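Local coordinates for ML032222a iGluR (Mnemiopsis leidyi, PDB 4YKI), which probably forms a glycine-activated ion channel subunit of the ionotropic glutamate receptor family, binding glycine in its ligand-binding domain, at residues 87-92 against 214-219; 36-41 against 106-111. One frame throughout, in Å; residues are numbered along the deposited sequence.

Contact 1: residues 87-92 against 214-219. With GLY (glycine), chain E.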
loop_
_atom_site.group_PDB
_atom_site.type_symbol
_atom_site.label_atom_id
_atom_site.label_comp_id
_atom_site.label_asym_id
_atom_site.label_seq_id
_atom_site.Cartn_x
_atom_site.Cartn_y
_atom_site.Cartn_z
ATOM N N MET B 87 -7.931 -0.785 -18.667
ATOM C CA MET B 87 -7.536 -0.928 -17.279
ATOM C C MET B 87 -7.747 -2.379 -16.904
ATOM O O MET B 87 -8.675 -2.989 -17.412
ATOM C CB MET B 87 -8.384 0.008 -16.392
ATOM C CG MET B 87 -8.032 -0.023 -14.902
ATOM S SD MET B 87 -8.807 1.301 -13.927
ATOM C CE MET B 87 -10.491 0.702 -13.778
ATOM N N ILE B 88 -6.883 -2.906 -16.042
ATOM C CA ILE B 88 -7.021 -4.260 -15.515
ATOM C C ILE B 88 -7.641 -4.119 -14.130
ATOM O O ILE B 88 -7.006 -3.554 -13.213
ATOM C CB ILE B 88 -5.683 -4.990 -15.464
ATOM C CG1 ILE B 88 -5.065 -5.101 -16.875
ATOM C CG2 ILE B 88 -5.873 -6.367 -14.837
ATOM C CD1 ILE B 88 -3.629 -5.623 -16.870
ATOM N N ALA B 89 -8.896 -4.573 -13.995
ATOM C CA ALA B 89 -9.670 -4.461 -12.759
ATOM C C ALA B 89 -9.758 -5.830 -12.092
ATOM O O ALA B 89 -10.644 -6.639 -12.406
ATOM C CB ALA B 89 -11.033 -3.896 -13.049
ATOM N N ILE B 90 -8.809 -6.107 -11.191
ATOM C CA ILE B 90 -8.693 -7.387 -10.506
ATOM C C ILE B 90 -7.745 -7.141 -9.334
ATOM O O ILE B 90 -7.262 -6.017 -9.149
ATOM C CB ILE B 90 -8.167 -8.469 -11.509
ATOM C CG1 ILE B 90 -8.403 -9.920 -11.042
ATOM C CG2 ILE B 90 -6.694 -8.206 -11.848
ATOM C CD1 ILE B 90 -9.807 -10.239 -10.539
ATOM N N ASP B 91 -7.487 -8.167 -8.528
ATOM C CA ASP B 91 -6.360 -8.123 -7.593
ATOM C C ASP B 91 -5.071 -8.301 -8.373
ATOM O O ASP B 91 -4.522 -9.393 -8.451
ATOM C CB ASP B 91 -6.518 -9.183 -6.509
ATOM C CG ASP B 91 -6.635 -10.609 -7.043
ATOM O OD1 ASP B 91 -7.425 -10.858 -7.986
ATOM O OD2 ASP B 91 -5.932 -11.498 -6.463
ATOM N N LEU B 92 -4.581 -7.207 -8.949
ATOM C CA LEU B 92 -3.383 -7.269 -9.785
ATOM C C LEU B 92 -2.168 -6.945 -8.922
ATOM O O LEU B 92 -1.992 -5.811 -8.462
ATOM C CB LEU B 92 -3.434 -6.332 -10.994
ATOM C CG LEU B 92 -2.342 -6.573 -12.039
ATOM C CD1 LEU B 92 -2.503 -7.921 -12.744
ATOM C CD2 LEU B 92 -2.325 -5.449 -13.038
ATOM N N TYR B 214 -1.972 -5.171 -4.080
ATOM C CA TYR B 214 -2.949 -5.263 -5.137
ATOM C C TYR B 214 -3.349 -3.857 -5.589
ATOM O O TYR B 214 -3.577 -2.958 -4.775
ATOM C CB TYR B 214 -4.210 -6.014 -4.676
ATOM C CG TYR B 214 -4.010 -7.474 -4.379
ATOM C CD1 TYR B 214 -3.137 -8.248 -5.132
ATOM C CD2 TYR B 214 -4.713 -8.084 -3.362
ATOM C CE1 TYR B 214 -2.981 -9.620 -4.863
ATOM C CE2 TYR B 214 -4.584 -9.429 -3.108
ATOM C CZ TYR B 214 -3.717 -10.194 -3.843
ATOM O OH TYR B 214 -3.618 -11.523 -3.529
ATOM N N ALA B 215 -3.404 -3.673 -6.901
ATOM C CA ALA B 215 -3.791 -2.429 -7.505
ATOM C C ALA B 215 -4.484 -2.766 -8.819
ATOM O O ALA B 215 -4.633 -3.944 -9.168
ATOM C CB ALA B 215 -2.570 -1.555 -7.736
ATOM N N PHE B 216 -4.955 -1.749 -9.531
ATOM C CA PHE B 216 -5.430 -1.944 -10.896
ATOM C C PHE B 216 -4.259 -1.639 -11.850
ATOM O O PHE B 216 -3.334 -0.876 -11.522
ATOM C CB PHE B 216 -6.637 -1.037 -11.191
ATOM C CG PHE B 216 -7.923 -1.416 -10.478
ATOM C CD1 PHE B 216 -8.078 -2.595 -9.778
ATOM C CD2 PHE B 216 -8.998 -0.559 -10.553
ATOM C CE1 PHE B 216 -9.284 -2.900 -9.153
ATOM C CE2 PHE B 216 -10.205 -0.869 -9.929
ATOM C CZ PHE B 216 -10.324 -2.052 -9.246
ATOM N N GLY B 217 -4.307 -2.228 -13.041
ATOM C CA GLY B 217 -3.297 -1.971 -14.062
ATOM C C GLY B 217 -3.765 -0.953 -15.083
ATOM O O GLY B 217 -4.927 -0.966 -15.476
ATOM N N LEU B 218 -2.869 -0.054 -15.484
ATOM C CA LEU B 218 -3.162 1.002 -16.435
ATOM C C LEU B 218 -2.069 1.062 -17.485
ATOM O O LEU B 218 -0.906 0.867 -17.168
ATOM C CB LEU B 218 -3.229 2.362 -15.726
ATOM C CG LEU B 218 -4.479 2.527 -14.847
ATOM C CD1 LEU B 218 -4.300 3.582 -13.757
ATOM C CD2 LEU B 218 -5.668 2.841 -15.717
ATOM N N PRO B 219 -2.422 1.368 -18.739
ATOM C CA PRO B 219 -1.348 1.507 -19.726
ATOM C C PRO B 219 -0.549 2.769 -19.462
ATOM O O PRO B 219 -1.088 3.739 -18.943
ATOM C CB PRO B 219 -2.102 1.603 -21.054
ATOM C CG PRO B 219 -3.400 2.156 -20.697
ATOM C CD PRO B 219 -3.731 1.745 -19.292
HETATM N N GLY E . -3.032 -11.837 -8.138
HETATM C CA GLY E . -2.294 -12.626 -9.151
HETATM C C GLY E . -1.461 -11.787 -10.091
HETATM O O GLY E . -0.730 -12.391 -10.906
HETATM O OXT GLY E . -1.542 -10.541 -10.041
#

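Contact 2: residues 36-41 against 106-111. With MG (magnesium ion), chain D.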
loop_
_atom_site.group_PDB
_atom_site.type_symbol
_atom_site.label_atom_id
_atom_site.label_comp_id
_atom_site.label_asym_id
_atom_site.label_seq_id
_atom_site.Cartn_x
_atom_site.Cartn_y
_atom_site.Cartn_z
ATOM N N GLY B 36 -18.446 -9.360 -6.945
ATOM C CA GLY B 36 -17.323 -9.462 -6.036
ATOM C C GLY B 36 -16.806 -8.109 -5.588
ATOM O O GLY B 36 -17.358 -7.070 -5.951
ATOM N N MET B 37 -15.760 -8.127 -4.766
ATOM C CA MET B 37 -15.174 -6.902 -4.241
ATOM C C MET B 37 -14.747 -5.947 -5.344
ATOM O O MET B 37 -15.042 -4.745 -5.286
ATOM C CB MET B 37 -13.986 -7.247 -3.349
ATOM C CG MET B 37 -13.213 -6.031 -2.885
ATOM S SD MET B 37 -11.935 -6.481 -1.721
ATOM C CE MET B 37 -11.255 -4.888 -1.271
ATOM N N VAL B 38 -14.024 -6.450 -6.336
ATOM C CA VAL B 38 -13.565 -5.577 -7.407
ATOM C C VAL B 38 -14.745 -5.056 -8.235
ATOM O O VAL B 38 -14.782 -3.893 -8.621
ATOM C CB VAL B 38 -12.491 -6.268 -8.288
ATOM C CG1 VAL B 38 -12.223 -5.503 -9.566
ATOM C CG2 VAL B 38 -11.195 -6.392 -7.476
ATOM N N ASN B 39 -15.725 -5.913 -8.520
ATOM C CA ASN B 39 -16.901 -5.453 -9.225
ATOM C C ASN B 39 -17.586 -4.301 -8.492
ATOM O O ASN B 39 -18.006 -3.332 -9.106
ATOM C CB ASN B 39 -17.892 -6.586 -9.462
ATOM C CG ASN B 39 -19.062 -6.134 -10.303
ATOM O OD1 ASN B 39 -18.901 -5.764 -11.458
ATOM N ND2 ASN B 39 -20.247 -6.156 -9.724
ATOM N N ASP B 40 -17.718 -4.420 -7.176
ATOM C CA ASP B 40 -18.337 -3.351 -6.387
ATOM C C ASP B 40 -17.530 -2.052 -6.497
ATOM O O ASP B 40 -18.105 -0.984 -6.562
ATOM C CB ASP B 40 -18.476 -3.755 -4.908
ATOM C CG ASP B 40 -19.591 -4.744 -4.645
ATOM O OD1 ASP B 40 -20.420 -4.995 -5.540
ATOM O OD2 ASP B 40 -19.646 -5.222 -3.496
ATOM N N MET B 41 -16.202 -2.148 -6.522
ATOM C CA MET B 41 -15.351 -0.982 -6.742
ATOM C C MET B 41 -15.605 -0.355 -8.115
ATOM O O MET B 41 -15.736 0.860 -8.226
ATOM C CB MET B 41 -13.881 -1.382 -6.615
ATOM C CG MET B 41 -13.491 -1.808 -5.213
ATOM S SD MET B 41 -11.913 -2.636 -5.081
ATOM C CE MET B 41 -10.755 -1.327 -5.525
ATOM N N PHE B 106 -3.120 3.739 -7.749
ATOM C CA PHE B 106 -3.005 3.744 -6.308
ATOM C C PHE B 106 -3.446 2.376 -5.766
ATOM O O PHE B 106 -4.458 1.837 -6.218
ATOM C CB PHE B 106 -3.879 4.852 -5.725
ATOM C CG PHE B 106 -3.617 5.100 -4.271
ATOM C CD1 PHE B 106 -2.539 5.874 -3.873
ATOM C CD2 PHE B 106 -4.406 4.512 -3.297
ATOM C CE1 PHE B 106 -2.259 6.069 -2.540
ATOM C CE2 PHE B 106 -4.126 4.706 -1.956
ATOM C CZ PHE B 106 -3.057 5.482 -1.584
ATOM N N PRO B 107 -2.701 1.810 -4.817
ATOM C CA PRO B 107 -3.012 0.429 -4.434
ATOM C C PRO B 107 -4.064 0.348 -3.345
ATOM O O PRO B 107 -4.265 1.328 -2.616
ATOM C CB PRO B 107 -1.663 -0.087 -3.928
ATOM C CG PRO B 107 -0.982 1.093 -3.368
ATOM C CD PRO B 107 -1.417 2.260 -4.238
ATOM N N PHE B 108 -4.690 -0.816 -3.206
ATOM C CA PHE B 108 -5.757 -0.985 -2.232
ATOM C C PHE B 108 -5.597 -2.129 -1.224
ATOM O O PHE B 108 -6.438 -2.263 -0.354
ATOM C CB PHE B 108 -7.127 -1.066 -2.938
ATOM C CG PHE B 108 -7.309 -2.267 -3.849
ATOM C CD1 PHE B 108 -7.858 -3.453 -3.363
ATOM C CD2 PHE B 108 -6.979 -2.204 -5.198
ATOM C CE1 PHE B 108 -8.048 -4.561 -4.202
ATOM C CE2 PHE B 108 -7.170 -3.302 -6.039
ATOM C CZ PHE B 108 -7.690 -4.485 -5.535
ATOM N N MET B 109 -4.534 -2.920 -1.289
ATOM C CA MET B 109 -4.366 -4.021 -0.326
ATOM C C MET B 109 -2.937 -4.552 -0.277
ATOM O O MET B 109 -2.410 -5.058 -1.256
ATOM C CB MET B 109 -5.313 -5.177 -0.669
ATOM C CG MET B 109 -5.314 -6.281 0.358
ATOM S SD MET B 109 -6.497 -7.598 0.000
ATOM C CE MET B 109 -8.017 -6.724 0.079
ATOM N N ASP B 110 -2.310 -4.504 0.890
ATOM C CA ASP B 110 -1.021 -5.150 1.100
ATOM C C ASP B 110 -1.210 -6.652 0.998
ATOM O O ASP B 110 -2.192 -7.194 1.475
ATOM C CB ASP B 110 -0.460 -4.840 2.523
ATOM C CG ASP B 110 0.372 -3.556 2.622
ATOM O OD1 ASP B 110 0.328 -2.697 1.713
ATOM O OD2 ASP B 110 1.041 -3.411 3.678
ATOM N N ALA B 111 -0.227 -7.314 0.417
ATOM C CA ALA B 111 -0.243 -8.762 0.309
ATOM C C ALA B 111 1.184 -9.290 0.350
ATOM O O ALA B 111 2.159 -8.560 0.105
ATOM C CB ALA B 111 -0.949 -9.203 -0.979
HETATM MG MG MG D . 0.034 -0.686 1.308
HETATM O O HOH W 1 2.048 -0.172 1.663
HETATM O O HOH W 2 -1.968 -1.066 0.763
#

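Contact 1: residues 87-92 against 214-219
Two short strands, 87-89 and 91-92, with the chain turning a corner at Ile90, meet strand 214-218 antiparallel and contribute Asp91, Leu92 and Tyr214 to the glycine pocket. Ile88 and Gly217 form a hydrogen-bonded pair, with Ile88 N to Gly217 O at 2.8 Å; Leu92 pairs likewise with Ala215, and the register shifts by two between the pairs, a beta bulge. Glycine suits position 217 because a CB there would run into Leu92 CD2 and press on Ile88 CD1. Ala89 CA sits over one face of the Phe216 ring, 4.0 Å from its centroid, while Met87, its thioether bent at chi3 (76°), brings CE to 3.8 Å from Phe216 CD2. At the pocket end, Asp91 CB lies squarely above the Tyr214 ring, 3.6 Å from the centroid, and its carboxylate plane stands 81° to the ring. In the inverse gamma turn centred on Asp91, Asp91 O accepts a hydrogen bond from the glycine N at 2.9 Å; Asp91 OD2 adds a weak one. Tyr214 OH is hydrogen-bonded to Glu188 OE1, which also binds the glycine. Helix 75-81 packs on Ile88, helix 37-49 on Ala89 and Phe216, and helix 189-195 on Asp91 and Tyr214.

Contact 2: residues 36-41 against 106-111
Phe108 pushes its ring into the first turn of helix 37-49 and gathers Met37, Val38 and Met41 around it. Its CG lies between the backbone N and the carbonyl carbon (chi1 64°), a torsion that aims the ring at the helix. Met41 covers one face: CE stands 3.9 Å from the ring centroid, nearly on the normal, and SD follows over the same face at 4.5 Å, a Met-aromatic contact made possible by the bend at chi3 (66°). Met37, extended throughout, reaches the ring obliquely with CE 4.2 Å from Phe108 CD1, and Val38 CG2 approaches Phe108 CZ at 4.4 Å. The flexible thioethers can shape themselves to the flat ring. Replacing Phe108 by an alanine would probably leave the Met41 thioether without its aromatic face and open a gap between this segment and helix 37-49. Met109, next along, sends its methyl across that of Met37, CE to CE 4.0 Å, and also lies on Trp245 of helix 240-248. Asp110 turns from the helix to the magnesium ion, which its OD1 binds at 2.1 Å. Two waters, on opposite sides of the metal, Glu213 and the Asp110 and Glu213 of the second subunit complete six ligands, a hard oxygen shell that suits magnesium. The whole is apolar packing of helix 37-49 against the segment leading into strand 109-118, in the bilobed ligand-binding domain of glutamate receptors, with a magnesium site shared with the second subunit at Asp110.

In the fold
The segments alternate along the chain: 36-41, 87-92, 106-111, then 214-219. The two contacts therefore cross in sequence, and their centres lie only 9 Å apart in space. Strand 202-218 unites them, since it pairs with 91-93 in contact 1 and is a neighbour of 109-118, into which segment 106-111 runs; Tyr214 is probably hydrogen-bonded through its backbone to both Phe108 and Met109. Strand 87-89 also edges the parallel sheet with 9-13, so contact 1 joins two sheets. Helix 37-49 is a second link, because Val38 and Met41 pack on contact 1 as well as on Phe108. Strand 202-218 thus carries a pocket residue, Tyr214, next to a magnesium ligand, Glu213.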